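Local coordinates for diaminopimelate decarboxylase (Helicobacter pylori, PDB 2QGH), which catalyses the pyridoxal-phosphate-dependent decarboxylation of meso-diaminopimelate to L-lysine, the last step of lysine biosynthesis, at residues T141-S145 with L146-A150; L211-E214 with P215-E218. One frame throughout, in Å; residues are numbered along the deposited sequence.

Contact 1 (T141-S145 with L146-A150); sequences TIAQS and LGIKA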
loop_
_atom_site.group_PDB
_atom_site.type_symbol
_atom_site.label_atom_id
_atom_site.label_comp_id
_atom_site.label_asym_id
_atom_site.label_seq_id
_atom_site.Cartn_x
_atom_site.Cartn_y
_atom_site.Cartn_z
ATOM N N THR A 141 -31.302 -14.630 -2.020
ATOM C CA THR A 141 -31.152 -16.068 -1.860
ATOM C C THR A 141 -30.666 -16.423 -0.459
ATOM O O THR A 141 -31.126 -17.397 0.141
ATOM C CB THR A 141 -30.155 -16.634 -2.890
ATOM O OG1 THR A 141 -30.660 -16.411 -4.210
ATOM C CG2 THR A 141 -29.950 -18.125 -2.676
ATOM N N ILE A 142 -29.730 -15.635 0.062
ATOM C CA ILE A 142 -29.184 -15.901 1.384
ATOM C C ILE A 142 -30.192 -15.541 2.470
ATOM O O ILE A 142 -30.339 -16.265 3.449
ATOM C CB ILE A 142 -27.858 -15.129 1.609
ATOM C CG1 ILE A 142 -26.795 -15.632 0.619
ATOM C CG2 ILE A 142 -27.366 -15.331 3.045
ATOM C CD1 ILE A 142 -25.448 -14.948 0.750
ATOM N N ALA A 143 -30.896 -14.430 2.287
ATOM C CA ALA A 143 -31.888 -14.003 3.265
ATOM C C ALA A 143 -32.988 -15.057 3.341
ATOM O O ALA A 143 -33.470 -15.411 4.423
ATOM C CB ALA A 143 -32.476 -12.661 2.859
ATOM N N GLN A 144 -33.367 -15.562 2.176
ATOM C CA GLN A 144 -34.407 -16.563 2.094
ATOM C C GLN A 144 -34.052 -17.819 2.871
ATOM O O GLN A 144 -34.896 -18.383 3.570
ATOM C CB GLN A 144 -34.664 -16.919 0.640
ATOM C CG GLN A 144 -35.835 -17.857 0.452
ATOM C CD GLN A 144 -36.196 -18.047 -0.999
ATOM O OE1 GLN A 144 -37.239 -18.611 -1.314
ATOM N NE2 GLN A 144 -35.334 -17.577 -1.896
ATOM N N SER A 145 -32.805 -18.260 2.762
ATOM C CA SER A 145 -32.397 -19.471 3.457
ATOM C C SER A 145 -32.350 -19.254 4.955
ATOM O O SER A 145 -32.502 -20.198 5.728
ATOM C CB SER A 145 -31.027 -19.935 2.974
ATOM O OG SER A 145 -30.023 -19.042 3.392
ATOM N N LEU A 146 -32.134 -18.009 5.367
ATOM C CA LEU A 146 -32.075 -17.693 6.793
ATOM C C LEU A 146 -33.469 -17.330 7.302
ATOM O O LEU A 146 -33.674 -17.138 8.499
ATOM C CB LEU A 146 -31.102 -16.535 7.049
ATOM C CG LEU A 146 -29.616 -16.758 6.751
ATOM C CD1 LEU A 146 -28.866 -15.442 6.908
ATOM C CD2 LEU A 146 -29.045 -17.814 7.690
ATOM N N GLY A 147 -34.421 -17.238 6.380
ATOM C CA GLY A 147 -35.789 -16.917 6.742
ATOM C C GLY A 147 -36.032 -15.504 7.238
ATOM O O GLY A 147 -36.932 -15.293 8.051
ATOM N N ILE A 148 -35.250 -14.536 6.761
ATOM C CA ILE A 148 -35.425 -13.147 7.177
ATOM C C ILE A 148 -35.675 -12.221 5.990
ATOM O O ILE A 148 -35.424 -12.579 4.841
ATOM C CB ILE A 148 -34.191 -12.610 7.932
ATOM C CG1 ILE A 148 -33.062 -12.321 6.943
ATOM C CG2 ILE A 148 -33.729 -13.615 8.967
ATOM C CD1 ILE A 148 -31.833 -11.740 7.593
ATOM N N LYS A 149 -36.179 -11.027 6.285
ATOM C CA LYS A 149 -36.453 -10.022 5.263
ATOM C C LYS A 149 -35.317 -9.007 5.409
ATOM O O LYS A 149 -35.301 -8.206 6.343
ATOM C CB LYS A 149 -37.810 -9.358 5.532
ATOM C CG LYS A 149 -38.506 -8.727 4.324
ATOM C CD LYS A 149 -39.911 -8.268 4.726
ATOM C CE LYS A 149 -40.813 -8.018 3.529
ATOM N NZ LYS A 149 -40.397 -6.830 2.741
ATOM N N ALA A 150 -34.363 -9.057 4.488
ATOM C CA ALA A 150 -33.206 -8.173 4.532
ATOM C C ALA A 150 -33.471 -6.716 4.167
ATOM O O ALA A 150 -33.970 -6.416 3.081
ATOM C CB ALA A 150 -32.104 -8.736 3.639
#
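Ile142 and Leu146, one turn apart, lie side by side and point the same way, with Ile142 CG2 and Leu146 CD1 4.1 Å from each other. In Ile142 the CG2 branch stands anti to the backbone N and faces the leucine, while CG1, beside that N, leads the end of the chain away; the side chain also touches Ile117 and Glu118 of helix 114-122. Leu146 folds back over the last turn: with its CG anti to its own carbonyl carbon (chi1 -65°), CG comes within 3.4 Å of Ile142 O. That oxygen is gripped twice from the same face of its carbonyl plane, by Leu146 N at 3.2 Å and by the hydroxyl of Ser145, whose OG donates to Ile142 O over 2.8 Å. The serine can do this because its OG sits between its own N and carbonyl carbon (chi1 69°), turned back along the helix.

Across the turn the methyl of Ala143 is the meeting point. Ala150 sets its CB 4.0 Å from Ala143 CB, and Ile148 brings CG1 to the same methyl at 4.1 Å, the branch that carries its CD1. Phe196 also packs on Ala143, while Ile148 and Ala150 both touch Leu121 of helix 114-122. What brings the chain round is Ala143 O, which takes Ile148 N at 3.1 Å in a fairly straight bond, 164° at the hydrogen; a second bond to it, from Leu146 N, is weak. Gly147, with positive phi, turns the backbone out of the helix. Gly147 N also reaches back to Gln144 O in a weak bond of 3.1 Å, and together with that of Ile148 N it makes a Schellman motif, here closing helix 133-146 and leading through a short loop into strand 150-155 of the eight-stranded parallel barrel.

Contact 2 (L211-E214 with P215-E218); sequences LDLE and PIIE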
loop_
_atom_site.group_PDB
_atom_site.type_symbol
_atom_site.label_atom_id
_atom_site.label_comp_id
_atom_site.label_asym_id
_atom_site.label_seq_id
_atom_site.Cartn_x
_atom_site.Cartn_y
_atom_site.Cartn_z
ATOM N N LEU A 211 -13.911 19.599 -2.376
ATOM C CA LEU A 211 -13.825 20.976 -1.905
ATOM C C LEU A 211 -14.956 21.835 -2.473
ATOM O O LEU A 211 -15.204 22.941 -1.989
ATOM C CB LEU A 211 -12.477 21.594 -2.279
ATOM C CG LEU A 211 -11.182 21.124 -1.595
ATOM C CD1 LEU A 211 -11.298 21.232 -0.084
ATOM C CD2 LEU A 211 -10.882 19.708 -2.005
ATOM N N ASP A 212 -15.637 21.333 -3.498
ATOM C CA ASP A 212 -16.737 22.080 -4.096
ATOM C C ASP A 212 -18.081 21.458 -3.692
ATOM O O ASP A 212 -18.327 20.275 -3.931
ATOM C CB ASP A 212 -16.597 22.102 -5.620
ATOM C CG ASP A 212 -17.626 23.003 -6.290
ATOM O OD1 ASP A 212 -17.697 23.008 -7.537
ATOM O OD2 ASP A 212 -18.365 23.712 -5.569
ATOM N N LEU A 213 -18.945 22.267 -3.083
ATOM C CA LEU A 213 -20.256 21.804 -2.626
ATOM C C LEU A 213 -21.321 21.671 -3.716
ATOM O O LEU A 213 -22.376 21.103 -3.471
ATOM C CB LEU A 213 -20.777 22.735 -1.525
ATOM C CG LEU A 213 -22.178 22.459 -0.969
ATOM C CD1 LEU A 213 -22.188 21.112 -0.266
ATOM C CD2 LEU A 213 -22.583 23.562 -0.004
ATOM N N GLU A 214 -21.058 22.187 -4.912
ATOM C CA GLU A 214 -22.044 22.098 -5.991
ATOM C C GLU A 214 -22.327 20.680 -6.464
ATOM O O GLU A 214 -23.488 20.294 -6.603
ATOM C CB GLU A 214 -21.637 22.958 -7.194
ATOM C CG GLU A 214 -21.780 24.454 -6.960
ATOM C CD GLU A 214 -21.679 25.271 -8.242
ATOM O OE1 GLU A 214 -21.658 26.519 -8.148
ATOM O OE2 GLU A 214 -21.626 24.676 -9.343
ATOM N N PRO A 215 -21.277 19.880 -6.720
ATOM C CA PRO A 215 -21.525 18.510 -7.179
ATOM C C PRO A 215 -22.354 17.694 -6.184
ATOM O O PRO A 215 -23.214 16.908 -6.578
ATOM C CB PRO A 215 -20.118 17.952 -7.372
ATOM C CG PRO A 215 -19.335 19.156 -7.749
ATOM C CD PRO A 215 -19.839 20.183 -6.758
ATOM N N ILE A 216 -22.101 17.893 -4.897
ATOM C CA ILE A 216 -22.824 17.177 -3.854
ATOM C C ILE A 216 -24.304 17.557 -3.905
ATOM O O ILE A 216 -25.185 16.685 -3.952
ATOM C CB ILE A 216 -22.235 17.507 -2.464
ATOM C CG1 ILE A 216 -20.750 17.134 -2.445
ATOM C CG2 ILE A 216 -22.981 16.747 -1.372
ATOM C CD1 ILE A 216 -20.002 17.614 -1.219
ATOM N N ILE A 217 -24.571 18.861 -3.918
ATOM C CA ILE A 217 -25.936 19.370 -3.979
ATOM C C ILE A 217 -26.660 18.879 -5.232
ATOM O O ILE A 217 -27.811 18.440 -5.160
ATOM C CB ILE A 217 -25.948 20.904 -3.950
ATOM C CG1 ILE A 217 -25.306 21.384 -2.654
ATOM C CG2 ILE A 217 -27.376 21.425 -4.070
ATOM C CD1 ILE A 217 -25.923 20.759 -1.411
ATOM N N GLU A 218 -25.985 18.940 -6.378
ATOM C CA GLU A 218 -26.592 18.478 -7.616
ATOM C C GLU A 218 -26.981 17.010 -7.469
ATOM O O GLU A 218 -28.033 16.588 -7.935
ATOM C CB GLU A 218 -25.625 18.641 -8.785
ATOM C CG GLU A 218 -26.213 18.214 -10.123
ATOM C CD GLU A 218 -25.206 18.290 -11.262
ATOM O OE1 GLU A 218 -25.538 17.850 -12.388
ATOM O OE2 GLU A 218 -24.083 18.788 -11.032
#
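Glu214 O receives Glu218 N at 2.8 Å, the shortest bond between the two halves, with the donor nearly in line with the carbonyl. One residue earlier, Leu213 O takes Ile217 N at 3.2 Å, and these two bonds begin the regular helical pattern. Ahead of them the turn is closed by Asp212: its OD2 accepts from Glu214 N at 3.2 Å, almost straight at the hydrogen (175°) but arriving from above the carboxylate plane. With CG anti to its N (chi1 -173°), the aspartate swings its carboxylate forward over the first turn, where it crosses the Pro215 ring at about a right angle and Asp212 CG lies 3.6 Å from Pro215 CD. The proline itself has no N-H to offer, which costs nothing in the first turn of a helix.

On another side of the turn Leu213 and Ile217 pack at a slant, Leu213 CG 3.7 Å from Ile217 CG1. Ile216 and Leu213 both touch Tyr261 of helix 258-268, and the carboxylate of Glu218 forms a salt bridge with Lys222. Asp212 is thus the N-cap of helix 213-232, the helix of a beta-alpha-beta unit in the barrel.

Both contacts belong to helices of the pyridoxal-binding barrel, one at the C-terminal end of its helix and the other at the N-terminal start of another: contact 1 closes helix 133-146 and contact 2 opens helix 213-232. In series along the chain, they do not touch; their centres are 38 Å apart and their nearest atoms about 26 Å. Contact 2 lies closer to the cofactor, with the Ile216 side chain about 9 Å from pyridoxal-5'-phosphate and about 13 Å from the bound lysine, and its helix follows shortly after the pocket residues His205 and Ser208. Contact 1 leads into strand 150-155, which neighbours strand 197-203 in the barrel; the latter is followed by helix 213-232.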